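Local coordinates for 11S globulin subunit beta (Cucurbita maxima, PDB 2E9Q), which serves as a nutrient reservoir in pumpkin seeds, a storage globulin of the 11S family whose subunit carries two cupin domains, at residues 41-46 against 240-245; 48-53 against 184-189; 68-73 against 153-158; 180-185 against 236-241. All blocks are in the same frame, centred on the assembly; numbering follows the deposited sequence. Where two conformers were deposited one is given.

In the fold
All four contacts lie in the N-terminal cupin domain. Contact 3 pairs two strands inside a sheet by regular backbone bonds; contacts 1 and 2 attach other pieces of chain to neighbouring strands of that same sheet, and contact 4 ties two loops together. Contacts 2 and 4 are buried, whereas contacts 1 and 3 are partly open. Chemistry follows place: apolar and backbone pairing in contact 3, a carboxylate accepting from a strand N-H in contact 1, close side-chain packing in contact 2, charge and water in contact 4. Contacts 1 and 4 share Asp-240 and Arg-241, and contacts 2 and 4 share Glu-184 and Gln-185.

Contact 1 (41-46 against 240-245); sequences AEAEAG and DRIVQV. Unlike the reference sequence in segment 41-46: Gly-46 (reference Ile).
Glu-44 and Ala-45, the turn of the β-hairpin joining strands 39-43 and 46-50 in the N-terminal cupin domain, lie against Ile-242 and Gln-244 of strand 242-244. The Glu-44 side chain traces the contact. Its CG stands anti to the backbone N (chi1 175°), and the extended chain carries OE2 out to Gln-244 N; the two side chains cross at about a right angle. CB sits 3.7 Å from Ile-242 O, CG and CD pass Gln-244 CB, and OE2 accepts from Gln-244 N at 2.8 Å. That bond is nearly straight, 168° at the hydrogen, and meets OE2 on the anti side. A second bond runs from Ala-45 N to Ile-242 O (3.0 Å). Apolar atoms fill the inner side: Ala-43 CB meets Ile-242 CB at 3.6 Å, while Ile-242 CG2 and CD1 reach Ala-45 and Gly-46. Before the strand, Asp-240 OD1 takes both Arg-241 N and NE (2.9 Å to NE) from one face of its carboxylate; Arg-241 NH1 goes on to Glu-187. At the far end a water donates to Glu-44 OE2 and to Gln-244 O, 2.9 Å from the latter.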
loop_
_atom_site.group_PDB
_atom_site.type_symbol
_atom_site.label_atom_id
_atom_site.label_comp_id
_atom_site.label_asym_id
_atom_site.label_seq_id
_atom_site.Cartn_x
_atom_site.Cartn_y
_atom_site.Cartn_z
ATOM N N ALA A 41 -7.563 -2.358 32.576
ATOM C CA ALA A 41 -6.992 -3.582 33.133
ATOM C C ALA A 41 -6.020 -3.225 34.263
ATOM O O ALA A 41 -4.981 -2.588 34.048
ATOM C CB ALA A 41 -6.266 -4.377 32.049
ATOM N N GLU A 42 -6.372 -3.637 35.472
ATOM C CA GLU A 42 -5.564 -3.368 36.652
ATOM C C GLU A 42 -4.435 -4.385 36.762
ATOM O O GLU A 42 -4.626 -5.577 36.541
ATOM C CB GLU A 42 -6.455 -3.421 37.904
ATOM C CG GLU A 42 -7.539 -2.340 37.950
ATOM C CD GLU A 42 -6.991 -0.973 38.318
ATOM O OE1 GLU A 42 -7.645 0.045 37.987
ATOM O OE2 GLU A 42 -5.906 -0.924 38.949
ATOM N N ALA A 43 -3.250 -3.909 37.098
ATOM C CA ALA A 43 -2.118 -4.806 37.242
ATOM C C ALA A 43 -1.532 -4.649 38.639
ATOM O O ALA A 43 -1.920 -3.752 39.387
ATOM C CB ALA A 43 -1.054 -4.494 36.179
ATOM N N GLU A 44 -0.599 -5.523 38.981
ATOM C CA GLU A 44 0.039 -5.472 40.281
ATOM C C GLU A 44 0.694 -4.126 40.543
ATOM O O GLU A 44 0.556 -3.574 41.635
ATOM C CB GLU A 44 1.078 -6.591 40.399
ATOM C CG GLU A 44 1.888 -6.559 41.694
ATOM C CD GLU A 44 2.883 -7.705 41.785
ATOM O OE1 GLU A 44 2.672 -8.625 42.603
ATOM O OE2 GLU A 44 3.877 -7.688 41.027
ATOM N N ALA A 45 1.378 -3.574 39.544
ATOM C CA ALA A 45 2.069 -2.302 39.736
ATOM C C ALA A 45 1.588 -1.129 38.896
ATOM O O ALA A 45 2.331 -0.178 38.672
ATOM C CB ALA A 45 3.566 -2.502 39.525
ATOM N N GLY A 46 0.344 -1.180 38.444
ATOM C CA GLY A 46 -0.181 -0.092 37.640
ATOM C C GLY A 46 -1.447 -0.525 36.944
ATOM O O GLY A 46 -2.088 -1.484 37.370
ATOM N N ASP A 240 -0.903 -9.757 35.957
ATOM C CA ASP A 240 -1.241 -9.146 34.676
ATOM C C ASP A 240 0.033 -8.604 33.997
ATOM O O ASP A 240 1.113 -9.149 34.201
ATOM C CB ASP A 240 -2.288 -8.047 34.836
ATOM C CG ASP A 240 -3.020 -7.755 33.528
ATOM O OD1 ASP A 240 -2.755 -6.707 32.900
ATOM O OD2 ASP A 240 -3.854 -8.593 33.118
ATOM N N ARG A 241 -0.080 -7.525 33.231
ATOM C CA ARG A 241 1.060 -6.998 32.476
ATOM C C ARG A 241 2.077 -6.037 33.117
ATOM O O ARG A 241 3.178 -5.859 32.578
ATOM C CB ARG A 241 0.536 -6.369 31.186
ATOM C CG ARG A 241 0.091 -4.926 31.321
ATOM C CD ARG A 241 -0.921 -4.587 30.232
ATOM N NE ARG A 241 -2.152 -5.344 30.433
ATOM C CZ ARG A 241 -2.749 -6.075 29.499
ATOM N NH1 ARG A 241 -2.222 -6.141 28.285
ATOM N NH2 ARG A 241 -3.863 -6.752 29.784
ATOM N N ILE A 242 1.719 -5.397 34.229
ATOM C CA ILE A 242 2.640 -4.479 34.890
ATOM C C ILE A 242 2.974 -5.080 36.258
ATOM O O ILE A 242 2.113 -5.151 37.137
ATOM C CB ILE A 242 2.005 -3.082 35.052
ATOM C CG1 ILE A 242 1.523 -2.563 33.689
ATOM C CG2 ILE A 242 3.014 -2.110 35.640
ATOM C CD1 ILE A 242 0.773 -1.241 33.759
ATOM N N VAL A 243 4.218 -5.519 36.439
ATOM C CA VAL A 243 4.616 -6.161 37.688
ATOM C C VAL A 243 5.565 -5.395 38.621
ATOM O O VAL A 243 6.299 -4.497 38.209
ATOM C CB VAL A 243 5.242 -7.533 37.398
ATOM C CG1 VAL A 243 4.302 -8.358 36.529
ATOM C CG2 VAL A 243 6.586 -7.356 36.702
ATOM N N GLN A 244 5.531 -5.767 39.895
ATOM C CA GLN A 244 6.389 -5.150 40.899
ATOM C C GLN A 244 7.732 -5.867 40.822
ATOM O O GLN A 244 7.783 -7.094 40.886
ATOM C CB GLN A 244 5.791 -5.347 42.295
ATOM C CG GLN A 244 6.403 -4.466 43.374
ATOM C CD GLN A 244 5.840 -3.057 43.348
ATOM O OE1 GLN A 244 6.259 -2.186 44.117
ATOM N NE2 GLN A 244 4.872 -2.827 42.464
ATOM N N VAL A 245 8.814 -5.115 40.658
ATOM C CA VAL A 245 10.133 -5.739 40.596
ATOM C C VAL A 245 10.574 -6.035 42.027
ATOM O O VAL A 245 10.464 -5.186 42.915
ATOM C CB VAL A 245 11.182 -4.823 39.930
ATOM C CG1 VAL A 245 10.710 -4.422 38.543
ATOM C CG2 VAL A 245 11.428 -3.607 40.781
HETATM O O HOH W 1 6.136 -9.415 41.153
#

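Contact 2 (48-53 against 184-189); sequences TEVWDQ and EQVERG
Gln-53 and Arg-188 make the tight end of this contact. Gln-53 CB lies over one face of the Arg-188 guanidinium, 3.1 Å from Arg-188 NE. Gln-53 CG comes up to the same NE at 3.0 Å, close spacing for carbon against nitrogen. The two side chains slide past each other in opposite directions. Arg-188 bends at both chi2 (-58°) and chi3 (-69°), which folds its flat end back over the glutamine, and NH1 is then held by Pro-172 O. On the other side of the contact, Gln-53 has its CG between backbone N and carbonyl carbon at a chi1 of 35°, well short of a staggered value.

The segments belong to the N-terminal cupin domain, where the loop after strand 176-178 packs beside the end of strand 46-50. No sheet pairing joins them; the nearest CA atoms, those of Val-50 and Glu-187, are still 6.4 Å apart. Here the packing is looser and apolar. Val-50 CG2 touches Val-186 CG1 at 3.8 Å, and Val-50 CG1 lies 3.7 Å from Glu-187 O, an ordinary van der Waals separation. Val-186 also rests on Arg-39 and Ala-41 of the adjoining strand 39-43. Glu-187 sets off away from 48-53 at CB, which is 5.6 Å from Val-50 CG2, and its OE1 forms a salt bridge with Arg-241 NH1.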
loop_
_atom_site.group_PDB
_atom_site.type_symbol
_atom_site.label_atom_id
_atom_site.label_comp_id
_atom_site.label_asym_id
_atom_site.label_seq_id
_atom_site.Cartn_x
_atom_site.Cartn_y
_atom_site.Cartn_z
ATOM N N THR A 48 -3.721 -0.358 32.843
ATOM C CA THR A 48 -3.791 -0.026 31.430
ATOM C C THR A 48 -5.191 0.364 30.979
ATOM O O THR A 48 -6.161 -0.360 31.216
ATOM C CB THR A 48 -3.344 -1.230 30.595
ATOM O OG1 THR A 48 -2.003 -1.572 30.957
ATOM C CG2 THR A 48 -3.443 -0.926 29.097
ATOM N N GLU A 49 -5.280 1.505 30.309
ATOM C CA GLU A 49 -6.540 1.999 29.799
ATOM C C GLU A 49 -6.497 1.948 28.267
ATOM O O GLU A 49 -5.460 2.262 27.654
ATOM C CB GLU A 49 -6.762 3.428 30.287
ATOM C CG GLU A 49 -6.937 3.539 31.806
ATOM C CD GLU A 49 -7.068 4.977 32.265
ATOM O OE1 GLU A 49 -6.032 5.669 32.381
ATOM O OE2 GLU A 49 -8.210 5.422 32.489
ATOM N N VAL A 50 -7.616 1.547 27.658
ATOM C CA VAL A 50 -7.703 1.436 26.203
ATOM C C VAL A 50 -8.895 2.184 25.623
ATOM O O VAL A 50 -10.001 2.118 26.166
ATOM C CB VAL A 50 -7.798 -0.038 25.779
ATOM C CG1 VAL A 50 -7.765 -0.147 24.273
ATOM C CG2 VAL A 50 -6.649 -0.830 26.394
ATOM N N TRP A 51 -8.669 2.909 24.530
ATOM C CA TRP A 51 -9.749 3.646 23.893
ATOM C C TRP A 51 -10.543 2.689 22.998
ATOM O O TRP A 51 -10.131 1.545 22.782
ATOM C CB TRP A 51 -9.208 4.830 23.086
ATOM C CG TRP A 51 -9.030 6.087 23.893
ATOM C CD1 TRP A 51 -9.788 7.226 23.823
ATOM C CD2 TRP A 51 -8.006 6.347 24.865
ATOM N NE1 TRP A 51 -9.294 8.182 24.685
ATOM C CE2 TRP A 51 -8.202 7.669 25.335
ATOM C CE3 TRP A 51 -6.941 5.593 25.382
ATOM C CZ2 TRP A 51 -7.365 8.256 26.303
ATOM C CZ3 TRP A 51 -6.109 6.176 26.346
ATOM C CH2 TRP A 51 -6.331 7.495 26.795
ATOM N N ASP A 52 -11.681 3.150 22.493
ATOM C CA ASP A 52 -12.536 2.295 21.672
ATOM C C ASP A 52 -12.074 2.162 20.233
ATOM O O ASP A 52 -12.298 3.045 19.426
ATOM C CB ASP A 52 -13.978 2.807 21.703
ATOM C CG ASP A 52 -14.936 1.899 20.944
ATOM O OD1 ASP A 52 -14.668 0.685 20.831
ATOM O OD2 ASP A 52 -15.970 2.400 20.473
ATOM N N GLN A 53 -11.432 1.041 19.929
ATOM C CA GLN A 53 -10.933 0.776 18.587
ATOM C C GLN A 53 -12.051 0.879 17.542
ATOM O O GLN A 53 -11.817 1.346 16.424
ATOM C CB GLN A 53 -10.296 -0.616 18.527
ATOM C CG GLN A 53 -10.998 -1.633 19.418
ATOM C CD GLN A 53 -10.593 -1.491 20.882
ATOM O OE1 GLN A 53 -9.548 -1.996 21.298
ATOM N NE2 GLN A 53 -11.408 -0.787 21.663
ATOM N N GLU A 184 -4.612 -10.111 30.445
ATOM C CA GLU A 184 -5.950 -10.310 29.912
ATOM C C GLU A 184 -6.026 -9.363 28.717
ATOM O O GLU A 184 -6.524 -8.249 28.840
ATOM C CB GLU A 184 -6.993 -9.942 30.967
ATOM C CG GLU A 184 -8.009 -11.049 31.223
ATOM C CD GLU A 184 -8.635 -10.966 32.606
ATOM O OE1 GLU A 184 -9.291 -9.945 32.905
ATOM O OE2 GLU A 184 -8.467 -11.926 33.397
ATOM N N GLN A 185 -5.502 -9.811 27.573
ATOM C CA GLN A 185 -5.462 -9.008 26.347
ATOM C C GLN A 185 -6.671 -8.094 26.205
ATOM O O GLN A 185 -7.786 -8.548 25.930
ATOM C CB GLN A 185 -5.369 -9.936 25.131
ATOM C CG GLN A 185 -4.261 -9.572 24.149
ATOM C CD GLN A 185 -2.876 -9.648 24.771
ATOM O OE1 GLN A 185 -2.377 -10.728 25.078
ATOM N NE2 GLN A 185 -2.257 -8.495 24.966
ATOM N N VAL A 186 -6.433 -6.800 26.405
ATOM C CA VAL A 186 -7.482 -5.791 26.328
ATOM C C VAL A 186 -7.241 -4.813 25.182
ATOM O O VAL A 186 -8.121 -4.015 24.847
ATOM C CB VAL A 186 -7.586 -4.993 27.653
ATOM C CG1 VAL A 186 -6.275 -4.265 27.929
ATOM C CG2 VAL A 186 -8.759 -4.004 27.580
ATOM N N GLU A 187 -6.047 -4.871 24.594
ATOM C CA GLU A 187 -5.705 -4.001 23.473
ATOM C C GLU A 187 -6.891 -4.031 22.517
ATOM O O GLU A 187 -7.312 -2.998 21.996
ATOM C CB GLU A 187 -4.444 -4.505 22.764
ATOM C CG GLU A 187 -3.244 -4.675 23.685
ATOM C CD GLU A 187 -3.353 -5.900 24.576
ATOM O OE1 GLU A 187 -2.512 -6.058 25.483
ATOM O OE2 GLU A 187 -4.277 -6.714 24.365
ATOM N N ARG A 188 -7.432 -5.230 22.312
ATOM C CA ARG A 188 -8.594 -5.435 21.451
ATOM C C ARG A 188 -9.455 -6.543 22.057
ATOM O O ARG A 188 -10.559 -6.824 21.580
ATOM C CB ARG A 188 -8.151 -5.832 20.043
ATOM C CG ARG A 188 -7.124 -4.889 19.428
ATOM C CD ARG A 188 -7.640 -3.459 19.357
ATOM N NE ARG A 188 -8.717 -3.290 18.388
ATOM C CZ ARG A 188 -8.525 -3.114 17.087
ATOM N NH1 ARG A 188 -7.294 -3.085 16.597
ATOM N NH2 ARG A 188 -9.564 -2.947 16.278
ATOM N N GLY A 189 -8.929 -7.167 23.110
ATOM C CA GLY A 189 -9.636 -8.232 23.805
ATOM C C GLY A 189 -10.172 -9.346 22.928
ATOM O O GLY A 189 -9.421 -10.184 22.435
#

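Contact 3 (68-73 against 153-158); sequences HTIRPK and SDLVLI
An antiparallel pair of neighbouring strands in a cupin β-sheet, 63-70 and 155-162, sets His-68 opposite Leu-157 and Ile-70 opposite Leu-155. The axes of the short strands 68-70 and 155-158 approach to 4.7 Å, with 164° between their directions. His-68 with Leu-157 and Ile-70 with Leu-155 are hydrogen-bonded pairs, each with two reciprocal bonds. His-68 N to Leu-157 O measures 2.9 Å; Leu-155 N to Ile-70 O is shorter, 2.6 Å, and straight at 172°. Between them stands the non-hydrogen-bonded pair Thr-69 and Val-156, where Val-156 CA makes a CA-H...O contact with His-68 O at 3.4 Å.

On the face bearing Ile-70, Leu-155 and Leu-157, Ile-70 reaches diagonally across to Leu-157, CD1 meeting CD1 at 3.9 Å. Ile-70 CG1 stands anti to the carbonyl carbon (chi1 -53°); with chi2 extended, this carries CD1 to the leucine. Leu-157 also rests on Met-147 of strand 145-149, in the other sheet.

Past the pairing, the Asp-154 carboxylate lies against the backbone of the other segment, its OD1 3.4 Å from Arg-71 CA. Pro-72 CG packs on Ser-153 O at 3.6 Å where the strands part. The two sheets, packed through the apolar face of Ile-70 and the leucines, form the jelly-roll β-barrel of the cupin fold.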
loop_
_atom_site.group_PDB
_atom_site.type_symbol
_atom_site.label_atom_id
_atom_site.label_comp_id
_atom_site.label_asym_id
_atom_site.label_seq_id
_atom_site.Cartn_x
_atom_site.Cartn_y
_atom_site.Cartn_z
ATOM N N HIS A 68 -0.768 3.719 29.685
ATOM C CA HIS A 68 -0.231 2.892 30.741
ATOM C C HIS A 68 0.179 3.756 31.915
ATOM O O HIS A 68 0.801 4.802 31.753
ATOM C CB HIS A 68 0.985 2.120 30.242
ATOM C CG HIS A 68 0.651 0.940 29.386
ATOM N ND1 HIS A 68 1.295 0.677 28.197
ATOM C CD2 HIS A 68 -0.209 -0.086 29.582
ATOM C CE1 HIS A 68 0.849 -0.463 27.701
ATOM N NE2 HIS A 68 -0.066 -0.946 28.524
ATOM N N THR A 69 -0.178 3.312 33.109
ATOM C CA THR A 69 0.180 4.033 34.311
ATOM C C THR A 69 0.957 3.041 35.142
ATOM O O THR A 69 0.392 2.100 35.702
ATOM C CB THR A 69 -1.065 4.516 35.059
ATOM O OG1 THR A 69 -1.690 5.561 34.297
ATOM C CG2 THR A 69 -0.684 5.051 36.426
ATOM N N ILE A 70 2.267 3.242 35.197
ATOM C CA ILE A 70 3.135 2.342 35.927
ATOM C C ILE A 70 3.626 3.001 37.197
ATOM O O ILE A 70 4.223 4.082 37.176
ATOM C CB ILE A 70 4.323 1.921 35.041
ATOM C CG1 ILE A 70 3.778 1.368 33.719
ATOM C CG2 ILE A 70 5.180 0.864 35.755
ATOM C CD1 ILE A 70 4.826 1.153 32.673
ATOM N N ARG A 71 3.358 2.346 38.316
ATOM C CA ARG A 71 3.762 2.886 39.601
ATOM C C ARG A 71 5.234 2.590 39.846
ATOM O O ARG A 71 5.804 1.681 39.234
ATOM C CB ARG A 71 2.934 2.243 40.715
ATOM C CG ARG A 71 1.432 2.349 40.529
ATOM C CD ARG A 71 0.720 1.274 41.336
ATOM N NE ARG A 71 -0.709 1.242 41.054
ATOM C CZ ARG A 71 -1.468 0.165 41.188
ATOM N NH1 ARG A 71 -0.935 -0.974 41.601
ATOM N NH2 ARG A 71 -2.758 0.225 40.900
ATOM N N PRO A 72 5.873 3.366 40.737
ATOM C CA PRO A 72 7.290 3.182 41.061
ATOM C C PRO A 72 7.656 1.717 41.224
ATOM O O PRO A 72 6.920 0.949 41.847
ATOM C CB PRO A 72 7.441 3.977 42.342
ATOM C CG PRO A 72 6.563 5.166 42.055
ATOM C CD PRO A 72 5.311 4.493 41.505
ATOM N N LYS A 73 8.790 1.341 40.640
ATOM C CA LYS A 73 9.282 -0.032 40.687
ATOM C C LYS A 73 8.435 -0.931 39.796
ATOM O O LYS A 73 8.525 -2.156 39.869
ATOM C CB LYS A 73 9.272 -0.573 42.124
ATOM C CG LYS A 73 10.115 0.231 43.121
ATOM C CD LYS A 73 11.590 0.271 42.727
ATOM C CE LYS A 73 12.411 1.123 43.694
ATOM N NZ LYS A 73 13.847 1.236 43.291
ATOM N N SER A 153 7.384 9.307 40.912
ATOM C CA SER A 153 6.028 9.578 40.446
ATOM C C SER A 153 5.583 8.388 39.603
ATOM O O SER A 153 6.379 7.497 39.314
ATOM C CB SER A 153 6.009 10.827 39.564
ATOM O OG SER A 153 6.559 10.541 38.287
ATOM N N ASP A 154 4.317 8.370 39.206
ATOM C CA ASP A 154 3.823 7.286 38.361
ATOM C C ASP A 154 4.309 7.549 36.940
ATOM O O ASP A 154 4.382 8.692 36.505
ATOM C CB ASP A 154 2.289 7.239 38.340
ATOM C CG ASP A 154 1.687 6.826 39.670
ATOM O OD1 ASP A 154 2.009 5.725 40.172
ATOM O OD2 ASP A 154 0.873 7.606 40.205
ATOM N N LEU A 155 4.626 6.491 36.215
ATOM C CA LEU A 155 5.081 6.635 34.840
ATOM C C LEU A 155 3.842 6.574 33.940
ATOM O O LEU A 155 3.202 5.529 33.865
ATOM C CB LEU A 155 6.018 5.480 34.492
ATOM C CG LEU A 155 7.168 5.708 33.517
ATOM C CD1 LEU A 155 7.545 4.370 32.922
ATOM C CD2 LEU A 155 6.783 6.702 32.432
ATOM N N VAL A 156 3.503 7.678 33.276
ATOM C CA VAL A 156 2.334 7.720 32.384
ATOM C C VAL A 156 2.740 7.738 30.899
ATOM O O VAL A 156 3.383 8.685 30.426
ATOM C CB VAL A 156 1.438 8.960 32.684
ATOM C CG1 VAL A 156 0.188 8.939 31.810
ATOM C CG2 VAL A 156 1.043 8.979 34.165
ATOM N N LEU A 157 2.340 6.690 30.179
ATOM C CA LEU A 157 2.663 6.521 28.762
ATOM C C LEU A 157 1.471 6.513 27.802
ATOM O O LEU A 157 0.542 5.703 27.940
ATOM C CB LEU A 157 3.417 5.217 28.580
ATOM C CG LEU A 157 4.537 5.039 29.602
ATOM C CD1 LEU A 157 5.018 3.601 29.602
ATOM C CD2 LEU A 157 5.649 6.014 29.279
ATOM N N ILE A 158 1.523 7.398 26.814
ATOM C CA ILE A 158 0.481 7.484 25.805
ATOM C C ILE A 158 0.934 6.692 24.571
ATOM O O ILE A 158 1.791 7.139 23.810
ATOM C CB ILE A 158 0.225 8.945 25.418
ATOM C CG1 ILE A 158 0.026 9.791 26.682
ATOM C CG2 ILE A 158 -0.992 9.023 24.508
ATOM C CD1 ILE A 158 -1.107 9.305 27.591
#

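Contact 4 (180-185 against 236-241); sequences AGRPEQ and DDERDR
Arg-182 reaches two successive residues of 236-241 with different parts of its guanidinium. At the edge, NH1 forms a salt bridge with Glu-238 OE2 at 2.8 Å, the carboxylate plane turned 79° from the guanidinium plane. Over one face lies Asp-237 O, centred 3.1 Å above the plane, so the carbonyl meets the flat of the cation instead of an N-H. Arg-182 CG is anti to the backbone N (chi1 -161°) and the chain bends at chi3, bringing the group back over Asp-237.

At the other end, Glu-184 N donates to Asp-240 OD2 (3.2 Å), meeting it on the syn side. Arg-241, whose NH1 is engaged by Glu-187, gives Glu-184 O only a weak bond from NH2, with Pro-183 CB over the guanidinium face, 3.7 Å above its plane and offset toward the rim.

Two waters fill in between. One donates to Arg-182 O and Asp-237 O and accepts from Asp-240 N; the other accepts from Arg-182 N and donates to Asp-240 O, so these backbone groups are joined through solvent.

Further out, Arg-239 fixes Asp-237 side-on: its NE bonds to OD1 at 2.9 Å and its NH1 to OD2 at 2.6 Å. Arg-239 N also donates to OD1, closing an Asx turn. Arg-239 NH2 continues to Asn-427 O of a second subunit.

The loop after strand 176-178 is thereby fastened to the link running from helix 226-233 into strand 242-244, with Asp-240 and Arg-241 resting on Ala-43 and Ala-41 of strand 39-43.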
loop_
_atom_site.group_PDB
_atom_site.type_symbol
_atom_site.label_atom_id
_atom_site.label_comp_id
_atom_site.label_asym_id
_atom_site.label_seq_id
_atom_site.Cartn_x
_atom_site.Cartn_y
_atom_site.Cartn_z
ATOM N N ALA A 180 6.031 -12.972 28.761
ATOM C CA ALA A 180 5.873 -13.456 30.135
ATOM C C ALA A 180 4.579 -12.996 30.786
ATOM O O ALA A 180 3.894 -12.110 30.278
ATOM C CB ALA A 180 7.045 -13.005 30.984
ATOM N N GLY A 181 4.259 -13.601 31.930
ATOM C CA GLY A 181 3.055 -13.237 32.660
ATOM C C GLY A 181 1.780 -13.771 32.041
ATOM O O GLY A 181 1.809 -14.620 31.161
ATOM N N ARG A 182 0.646 -13.273 32.512
ATOM C CA ARG A 182 -0.638 -13.714 31.989
ATOM C C ARG A 182 -1.556 -12.507 31.909
ATOM O O ARG A 182 -2.365 -12.261 32.801
ATOM C CB ARG A 182 -1.234 -14.772 32.903
ATOM C CG ARG A 182 -2.301 -15.615 32.258
ATOM C CD ARG A 182 -2.917 -16.506 33.312
ATOM N NE ARG A 182 -3.568 -15.711 34.352
ATOM C CZ ARG A 182 -3.800 -16.141 35.588
ATOM N NH1 ARG A 182 -4.402 -15.346 36.466
ATOM N NH2 ARG A 182 -3.420 -17.363 35.951
ATOM N N PRO A 183 -1.427 -11.728 30.831
ATOM C CA PRO A 183 -2.238 -10.531 30.623
ATOM C C PRO A 183 -3.600 -10.863 30.038
ATOM O O PRO A 183 -3.734 -11.791 29.243
ATOM C CB PRO A 183 -1.392 -9.728 29.653
ATOM C CG PRO A 183 -0.882 -10.811 28.741
ATOM C CD PRO A 183 -0.485 -11.924 29.709
ATOM N N GLU A 184 -4.612 -10.111 30.445
ATOM C CA GLU A 184 -5.950 -10.310 29.912
ATOM C C GLU A 184 -6.026 -9.363 28.717
ATOM O O GLU A 184 -6.524 -8.249 28.840
ATOM C CB GLU A 184 -6.993 -9.942 30.967
ATOM C CG GLU A 184 -8.009 -11.049 31.223
ATOM C CD GLU A 184 -8.635 -10.966 32.606
ATOM O OE1 GLU A 184 -9.291 -9.945 32.905
ATOM O OE2 GLU A 184 -8.467 -11.926 33.397
ATOM N N GLN A 185 -5.502 -9.811 27.573
ATOM C CA GLN A 185 -5.462 -9.008 26.347
ATOM C C GLN A 185 -6.671 -8.094 26.205
ATOM O O GLN A 185 -7.786 -8.548 25.930
ATOM C CB GLN A 185 -5.369 -9.936 25.131
ATOM C CG GLN A 185 -4.261 -9.572 24.149
ATOM C CD GLN A 185 -2.876 -9.648 24.771
ATOM O OE1 GLN A 185 -2.377 -10.728 25.078
ATOM N NE2 GLN A 185 -2.257 -8.495 24.966
ATOM N N ASP A 236 -0.002 -19.416 36.681
ATOM C CA ASP A 236 -0.453 -18.829 37.937
ATOM C C ASP A 236 -0.132 -17.369 38.195
ATOM O O ASP A 236 -0.351 -16.881 39.303
ATOM C CB ASP A 236 0.091 -19.646 39.103
ATOM C CG ASP A 236 -0.777 -20.830 39.423
ATOM O OD1 ASP A 236 -1.023 -21.652 38.511
ATOM O OD2 ASP A 236 -1.218 -20.933 40.588
ATOM N N ASP A 237 0.390 -16.665 37.202
ATOM C CA ASP A 237 0.716 -15.264 37.408
ATOM C C ASP A 237 -0.586 -14.463 37.390
ATOM O O ASP A 237 -1.281 -14.423 36.377
ATOM C CB ASP A 237 1.655 -14.776 36.307
ATOM C CG ASP A 237 2.392 -13.507 36.686
ATOM O OD1 ASP A 237 1.827 -12.678 37.431
ATOM O OD2 ASP A 237 3.541 -13.335 36.221
ATOM N N GLU A 238 -0.912 -13.837 38.515
ATOM C CA GLU A 238 -2.134 -13.040 38.635
ATOM C C GLU A 238 -1.814 -11.554 38.588
ATOM O O GLU A 238 -2.689 -10.719 38.809
ATOM C CB GLU A 238 -2.839 -13.354 39.963
ATOM C CG GLU A 238 -3.185 -14.827 40.162
ATOM C CD GLU A 238 -4.446 -15.238 39.429
ATOM O OE1 GLU A 238 -4.700 -16.455 39.310
ATOM O OE2 GLU A 238 -5.190 -14.339 38.978
ATOM N N ARG A 239 -0.560 -11.231 38.286
ATOM C CA ARG A 239 -0.101 -9.842 38.239
ATOM C C ARG A 239 -0.466 -9.052 36.993
ATOM O O ARG A 239 -0.352 -7.828 36.974
ATOM C CB ARG A 239 1.421 -9.798 38.392
ATOM C CG ARG A 239 1.950 -10.315 39.715
ATOM C CD ARG A 239 3.467 -10.307 39.693
ATOM N NE ARG A 239 3.944 -11.170 38.626
ATOM C CZ ARG A 239 5.188 -11.179 38.169
ATOM N NH1 ARG A 239 5.521 -12.004 37.190
ATOM N NH2 ARG A 239 6.092 -10.361 38.689
ATOM N N ASP A 240 -0.903 -9.757 35.957
ATOM C CA ASP A 240 -1.241 -9.146 34.676
ATOM C C ASP A 240 0.033 -8.604 33.997
ATOM O O ASP A 240 1.113 -9.149 34.201
ATOM C CB ASP A 240 -2.288 -8.047 34.836
ATOM C CG ASP A 240 -3.020 -7.755 33.528
ATOM O OD1 ASP A 240 -2.755 -6.707 32.900
ATOM O OD2 ASP A 240 -3.854 -8.593 33.118
ATOM N N ARG A 241 -0.080 -7.525 33.231
ATOM C CA ARG A 241 1.060 -6.998 32.476
ATOM C C ARG A 241 2.077 -6.037 33.117
ATOM O O ARG A 241 3.178 -5.859 32.578
ATOM C CB ARG A 241 0.536 -6.369 31.186
ATOM C CG ARG A 241 0.091 -4.926 31.321
ATOM C CD ARG A 241 -0.921 -4.587 30.232
ATOM N NE ARG A 241 -2.152 -5.344 30.433
ATOM C CZ ARG A 241 -2.749 -6.075 29.499
ATOM N NH1 ARG A 241 -2.222 -6.141 28.285
ATOM N NH2 ARG A 241 -3.863 -6.752 29.784
HETATM O O HOH W 2 -2.291 -11.918 35.484
HETATM O O HOH W 3 0.826 -11.612 34.609
#